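PDB 5TI1: fumarylacetoacetate hydrolase from Burkholderia xenovorans, which probably hydrolyses fumarylacetoacetate to fumarate and acetoacetate, the last step of phenylalanine and tyrosine breakdown, with a metal ion in its active site. Local coordinates for residues D14-E28 with R106-D120. Sequence-based numbering, arbitrary orientation.
Sequences DLQATLDPSRKSWVE and RSVRVQLSRLLSRDD
Trp26 and Ser25 take up the last carbonyls of helix 102-116. The indole N-H of Trp26 lies in the plane of the Leu115 carbonyl and meets a lone pair of its oxygen, NE1 to O 2.7 Å with an N-H...O angle of 155°. Leu116 O accepts twice, from Ser25 OG at 2.7 Å and from Trp26 N at 3.3 Å; Ser25 OG in turn receives Val27 N, closing an ST turn. Just past the helix, Arg118 N donates to Lys24 O over 3.0 Å and, together with Trp26 N to Leu116 O, bridges the backbones at Ser25 and Ser117.

Further up the helix, the Arg109 side chain, extended as far as NE, holds Thr18: NE points almost straight at OG1, 2.9 Å away, in the guanidinium plane. Arg109 NH2 reaches Thr18 O weakly and also binds Gln40 O, while NH1 binds Asn41 O. Thr18 OG1 donates its own hydrogen bond to Leu15 O. A water links Thr18 O to Ser113 OG. Arg23 bends at chi3 (-54°), its NE binding Ala17 O from above that carbonyl's plane while NH1 reaches Ser117 OG (3.1 Å).

Residues 14-28 run along helix 102-116 in the N-terminal domain of the FAH family, away from the magnesium and sodium sites; Leu112 and Leu116 touch strand 56-61.

Packing contacts complete the account. Leu15 CD2 sits over a face of the Arg106 guanidinium, whose NE is salt-bridged to Asp294; Lys24 CB lies over the centre of Arg118's. Thr18 CG2 rests on Ser113 CB at 3.7 Å, and Leu116 CD2 touches both Trp26 CZ2 and Val27 CG2.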
loop_
_atom_site.group_PDB
_atom_site.type_symbol
_atom_site.label_atom_id
_atom_site.label_comp_id
_atom_site.label_asym_id
_atom_site.label_seq_id
_atom_site.Cartn_x
_atom_site.Cartn_y
_atom_site.Cartn_z
ATOM N N ASP B 14 37.050 6.289 -6.812
ATOM C CA ASP B 14 36.797 4.855 -6.721
ATOM C C ASP B 14 35.483 4.488 -7.394
ATOM O O ASP B 14 35.398 3.480 -8.106
ATOM C CB ASP B 14 36.758 4.417 -5.258
ATOM C CG ASP B 14 38.114 4.413 -4.613
ATOM O OD1 ASP B 14 39.118 4.237 -5.332
ATOM O OD2 ASP B 14 38.168 4.569 -3.376
ATOM N N LEU B 15 34.439 5.285 -7.152
ATOM C CA LEU B 15 33.148 5.027 -7.772
ATOM C C LEU B 15 33.240 5.123 -9.288
ATOM O O LEU B 15 32.635 4.321 -10.010
ATOM C CB LEU B 15 32.110 6.004 -7.226
ATOM C CG LEU B 15 30.698 5.865 -7.793
ATOM C CD1 LEU B 15 30.085 4.519 -7.419
ATOM C CD2 LEU B 15 29.828 7.010 -7.326
ATOM N N GLN B 16 34.008 6.090 -9.792
ATOM C CA GLN B 16 34.127 6.260 -11.235
ATOM C C GLN B 16 34.797 5.056 -11.883
ATOM O O GLN B 16 34.407 4.633 -12.980
ATOM C CB GLN B 16 34.908 7.534 -11.552
ATOM C CG GLN B 16 34.973 7.817 -13.040
ATOM C CD GLN B 16 33.597 7.777 -13.676
ATOM O OE1 GLN B 16 33.277 6.859 -14.434
ATOM N NE2 GLN B 16 32.767 8.769 -13.354
ATOM N N ALA B 17 35.809 4.488 -11.219
ATOM C CA ALA B 17 36.508 3.334 -11.776
ATOM C C ALA B 17 35.563 2.164 -12.026
ATOM O O ALA B 17 35.770 1.396 -12.972
ATOM C CB ALA B 17 37.648 2.913 -10.848
ATOM N N THR B 18 34.518 2.019 -11.200
ATOM C CA THR B 18 33.566 0.923 -11.362
ATOM C C THR B 18 32.697 1.080 -12.604
ATOM O O THR B 18 32.035 0.121 -13.009
ATOM C CB THR B 18 32.659 0.817 -10.129
ATOM O OG1 THR B 18 31.750 1.927 -10.102
ATOM C CG2 THR B 18 33.478 0.782 -8.843
ATOM N N LEU B 19 32.660 2.271 -13.196
ATOM C CA LEU B 19 31.856 2.548 -14.379
ATOM C C LEU B 19 32.651 2.423 -15.669
ATOM O O LEU B 19 32.074 2.545 -16.753
ATOM C CB LEU B 19 31.256 3.952 -14.280
ATOM C CG LEU B 19 30.427 4.222 -13.026
ATOM C CD1 LEU B 19 29.963 5.657 -12.988
ATOM C CD2 LEU B 19 29.238 3.250 -12.998
ATOM N N ASP B 20 33.947 2.195 -15.569
ATOM C CA ASP B 20 34.865 2.178 -16.701
ATOM C C ASP B 20 34.553 1.024 -17.650
ATOM O O ASP B 20 34.767 -0.138 -17.282
ATOM C CB ASP B 20 36.300 2.078 -16.173
ATOM C CG ASP B 20 37.341 2.007 -17.283
ATOM O OD1 ASP B 20 36.993 2.155 -18.475
ATOM O OD2 ASP B 20 38.526 1.797 -16.954
ATOM N N PRO B 21 34.078 1.291 -18.871
ATOM C CA PRO B 21 33.806 0.214 -19.831
ATOM C C PRO B 21 34.970 -0.730 -20.105
ATOM O O PRO B 21 34.746 -1.864 -20.537
ATOM C CB PRO B 21 33.426 0.984 -21.101
ATOM C CG PRO B 21 32.827 2.236 -20.595
ATOM C CD PRO B 21 33.647 2.601 -19.390
ATOM N N SER B 22 36.208 -0.293 -19.875
ATOM C CA SER B 22 37.351 -1.147 -20.184
ATOM C C SER B 22 37.568 -2.237 -19.141
ATOM O O SER B 22 38.250 -3.227 -19.429
ATOM C CB SER B 22 38.625 -0.303 -20.335
ATOM O OG SER B 22 39.061 0.219 -19.092
ATOM N N ARG B 23 36.998 -2.093 -17.948
ATOM C CA ARG B 23 37.203 -3.087 -16.906
ATOM C C ARG B 23 36.512 -4.399 -17.270
ATOM O O ARG B 23 35.459 -4.416 -17.910
ATOM C CB ARG B 23 36.680 -2.566 -15.570
ATOM C CG ARG B 23 36.966 -3.476 -14.392
ATOM C CD ARG B 23 36.481 -2.840 -13.107
ATOM N NE ARG B 23 37.044 -1.503 -12.937
ATOM C CZ ARG B 23 38.173 -1.244 -12.286
ATOM N NH1 ARG B 23 38.867 -2.234 -11.744
ATOM N NH2 ARG B 23 38.606 0.007 -12.179
ATOM N N LYS B 24 37.136 -5.507 -16.872
ATOM C CA LYS B 24 36.603 -6.839 -17.103
ATOM C C LYS B 24 36.832 -7.676 -15.853
ATOM O O LYS B 24 37.627 -7.321 -14.978
ATOM C CB LYS B 24 37.251 -7.511 -18.331
ATOM C CG LYS B 24 37.083 -6.740 -19.630
ATOM C CD LYS B 24 35.630 -6.671 -20.070
ATOM C CE LYS B 24 35.425 -5.581 -21.115
ATOM N NZ LYS B 24 33.995 -5.392 -21.497
ATOM N N SER B 25 36.139 -8.810 -15.789
ATOM C CA SER B 25 36.165 -9.690 -14.633
ATOM C C SER B 25 36.894 -10.989 -14.947
ATOM O O SER B 25 36.976 -11.422 -16.099
ATOM C CB SER B 25 34.739 -10.010 -14.159
ATOM O OG SER B 25 34.754 -10.887 -13.042
ATOM N N TRP B 26 37.418 -11.616 -13.895
ATOM C CA TRP B 26 37.881 -12.991 -14.015
ATOM C C TRP B 26 36.734 -13.997 -13.993
ATOM O O TRP B 26 36.981 -15.196 -14.168
ATOM C CB TRP B 26 38.890 -13.322 -12.911
ATOM C CG TRP B 26 38.453 -12.924 -11.550
ATOM C CD1 TRP B 26 38.778 -11.776 -10.892
ATOM C CD2 TRP B 26 37.616 -13.672 -10.664
ATOM N NE1 TRP B 26 38.192 -11.760 -9.650
ATOM C CE2 TRP B 26 37.466 -12.909 -9.488
ATOM C CE3 TRP B 26 36.968 -14.905 -10.754
ATOM C CZ2 TRP B 26 36.705 -13.346 -8.409
ATOM C CZ3 TRP B 26 36.208 -15.333 -9.682
ATOM C CH2 TRP B 26 36.082 -14.556 -8.525
ATOM N N VAL B 27 35.499 -13.551 -13.766
ATOM C CA VAL B 27 34.315 -14.362 -14.067
ATOM C C VAL B 27 34.072 -14.199 -15.564
ATOM O O VAL B 27 33.576 -13.163 -16.006
ATOM C CB VAL B 27 33.096 -13.935 -13.242
ATOM C CG1 VAL B 27 31.899 -14.841 -13.530
ATOM C CG2 VAL B 27 33.429 -13.923 -11.751
ATOM N N GLU B 28 34.451 -15.201 -16.361
ATOM C CA GLU B 28 34.502 -14.987 -17.806
ATOM C C GLU B 28 33.123 -14.699 -18.387
ATOM O O GLU B 28 32.985 -13.843 -19.269
ATOM C CB GLU B 28 35.137 -16.184 -18.517
ATOM C CG GLU B 28 35.421 -15.910 -19.995
ATOM C CD GLU B 28 36.298 -14.670 -20.213
ATOM O OE1 GLU B 28 37.297 -14.497 -19.478
ATOM O OE2 GLU B 28 35.980 -13.864 -21.119
ATOM N N ARG B 106 27.839 2.388 -2.145
ATOM C CA ARG B 106 28.990 2.650 -3.001
ATOM C C ARG B 106 30.241 1.968 -2.472
ATOM O O ARG B 106 31.014 1.408 -3.255
ATOM C CB ARG B 106 29.196 4.155 -3.141
ATOM C CG ARG B 106 28.061 4.830 -3.873
ATOM C CD ARG B 106 28.274 6.330 -4.012
ATOM N NE ARG B 106 27.267 6.915 -4.893
ATOM C CZ ARG B 106 27.213 8.197 -5.234
ATOM N NH1 ARG B 106 28.109 9.053 -4.755
ATOM N NH2 ARG B 106 26.255 8.625 -6.048
ATOM N N SER B 107 30.454 1.999 -1.153
ATOM C CA SER B 107 31.533 1.221 -0.551
ATOM C C SER B 107 31.481 -0.242 -0.991
ATOM O O SER B 107 32.477 -0.795 -1.473
ATOM C CB SER B 107 31.461 1.322 0.972
ATOM O OG SER B 107 32.475 0.535 1.577
ATOM N N VAL B 108 30.320 -0.887 -0.829
ATOM C CA VAL B 108 30.190 -2.282 -1.245
ATOM C C VAL B 108 30.478 -2.428 -2.734
ATOM O O VAL B 108 31.185 -3.351 -3.159
ATOM C CB VAL B 108 28.794 -2.825 -0.883
ATOM C CG1 VAL B 108 28.572 -4.185 -1.530
ATOM C CG2 VAL B 108 28.652 -2.936 0.619
ATOM N N ARG B 109 29.948 -1.514 -3.550
ATOM C CA ARG B 109 30.137 -1.621 -4.991
ATOM C C ARG B 109 31.612 -1.508 -5.376
ATOM O O ARG B 109 32.089 -2.228 -6.261
ATOM C CB ARG B 109 29.317 -0.554 -5.704
ATOM C CG ARG B 109 29.618 -0.513 -7.172
ATOM C CD ARG B 109 28.876 0.575 -7.881
ATOM N NE ARG B 109 29.308 0.612 -9.265
ATOM C CZ ARG B 109 28.768 -0.138 -10.214
ATOM N NH1 ARG B 109 27.769 -0.956 -9.906
ATOM N NH2 ARG B 109 29.222 -0.069 -11.462
ATOM N N VAL B 110 32.351 -0.619 -4.712
ATOM C CA VAL B 110 33.765 -0.458 -5.026
ATOM C C VAL B 110 34.557 -1.685 -4.588
ATOM O O VAL B 110 35.424 -2.172 -5.324
ATOM C CB VAL B 110 34.313 0.838 -4.387
ATOM C CG1 VAL B 110 35.814 0.930 -4.597
ATOM C CG2 VAL B 110 33.633 2.049 -4.992
ATOM N N GLN B 111 34.287 -2.197 -3.384
ATOM C CA GLN B 111 34.977 -3.398 -2.920
ATOM C C GLN B 111 34.729 -4.569 -3.867
ATOM O O GLN B 111 35.666 -5.270 -4.275
ATOM C CB GLN B 111 34.523 -3.747 -1.503
ATOM C CG GLN B 111 34.902 -2.716 -0.440
ATOM C CD GLN B 111 34.308 -3.045 0.920
ATOM O OE1 GLN B 111 34.795 -3.927 1.627
ATOM N NE2 GLN B 111 33.242 -2.346 1.286
ATOM N N LEU B 112 33.467 -4.777 -4.244
ATOM C CA LEU B 112 33.118 -5.890 -5.123
ATOM C C LEU B 112 33.768 -5.739 -6.492
ATOM O O LEU B 112 34.333 -6.699 -7.032
ATOM C CB LEU B 112 31.599 -5.988 -5.259
ATOM C CG LEU B 112 30.895 -6.848 -4.211
ATOM C CD1 LEU B 112 29.388 -6.765 -4.381
ATOM C CD2 LEU B 112 31.367 -8.292 -4.317
ATOM N N SER B 113 33.690 -4.539 -7.071
ATOM C CA SER B 113 34.300 -4.298 -8.374
ATOM C C SER B 113 35.786 -4.622 -8.348
ATOM O O SER B 113 36.300 -5.277 -9.261
ATOM C CB SER B 113 34.078 -2.846 -8.797
ATOM O OG SER B 113 34.499 -2.637 -10.130
ATOM N N ARG B 114 36.486 -4.182 -7.298
ATOM C CA ARG B 114 37.894 -4.533 -7.140
ATOM C C ARG B 114 38.079 -6.049 -7.117
ATOM O O ARG B 114 38.877 -6.600 -7.885
ATOM C CB ARG B 114 38.449 -3.891 -5.863
ATOM N N LEU B 115 37.315 -6.744 -6.267
ATOM C CA LEU B 115 37.510 -8.179 -6.084
ATOM C C LEU B 115 37.163 -8.974 -7.334
ATOM O O LEU B 115 37.747 -10.036 -7.570
ATOM C CB LEU B 115 36.677 -8.679 -4.909
ATOM C CG LEU B 115 37.168 -8.317 -3.511
ATOM C CD1 LEU B 115 36.053 -8.472 -2.500
ATOM C CD2 LEU B 115 38.359 -9.178 -3.122
ATOM N N LEU B 116 36.220 -8.496 -8.136
ATOM C CA LEU B 116 35.849 -9.210 -9.347
ATOM C C LEU B 116 36.716 -8.840 -10.539
ATOM O O LEU B 116 36.593 -9.474 -11.590
ATOM C CB LEU B 116 34.383 -8.947 -9.687
ATOM C CG LEU B 116 33.367 -9.510 -8.693
ATOM C CD1 LEU B 116 31.981 -9.008 -9.043
ATOM C CD2 LEU B 116 33.418 -11.042 -8.710
ATOM N N SER B 117 37.591 -7.848 -10.392
ATOM C CA SER B 117 38.414 -7.385 -11.499
ATOM C C SER B 117 39.458 -8.425 -11.879
ATOM O O SER B 117 40.078 -9.058 -11.019
ATOM C CB SER B 117 39.098 -6.066 -11.135
ATOM O OG SER B 117 38.122 -5.097 -10.816
ATOM N N ARG B 118 39.662 -8.568 -13.188
ATOM C CA ARG B 118 40.544 -9.601 -13.726
ATOM C C ARG B 118 41.973 -9.471 -13.217
ATOM O O ARG B 118 42.682 -10.479 -13.097
ATOM C CB ARG B 118 40.491 -9.537 -15.249
ATOM C CG ARG B 118 41.793 -9.682 -15.958
ATOM C CD ARG B 118 41.564 -9.405 -17.414
ATOM N NE ARG B 118 40.512 -10.266 -17.943
ATOM C CZ ARG B 118 40.047 -10.190 -19.183
ATOM N NH1 ARG B 118 39.087 -11.015 -19.585
ATOM N NH2 ARG B 118 40.548 -9.287 -20.020
ATOM N N ASP B 119 42.406 -8.255 -12.888
ATOM C CA ASP B 119 43.754 -8.016 -12.395
ATOM C C ASP B 119 43.877 -8.172 -10.883
ATOM O O ASP B 119 44.975 -7.992 -10.346
ATOM C CB ASP B 119 44.215 -6.617 -12.813
ATOM C CG ASP B 119 44.279 -6.458 -14.320
ATOM O OD1 ASP B 119 44.945 -7.283 -14.984
ATOM O OD2 ASP B 119 43.651 -5.513 -14.842
ATOM N N ASP B 120 42.792 -8.499 -10.187
ATOM C CA ASP B 120 42.813 -8.699 -8.745
ATOM C C ASP B 120 42.913 -10.185 -8.419
ATOM O O ASP B 120 42.239 -11.016 -9.038
ATOM C CB ASP B 120 41.560 -8.099 -8.106
ATOM C CG ASP B 120 41.699 -7.906 -6.611
ATOM O OD1 ASP B 120 41.712 -8.915 -5.874
ATOM O OD2 ASP B 120 41.812 -6.740 -6.172
HETATM O O HOH W 1 32.675 -2.314 -11.782
#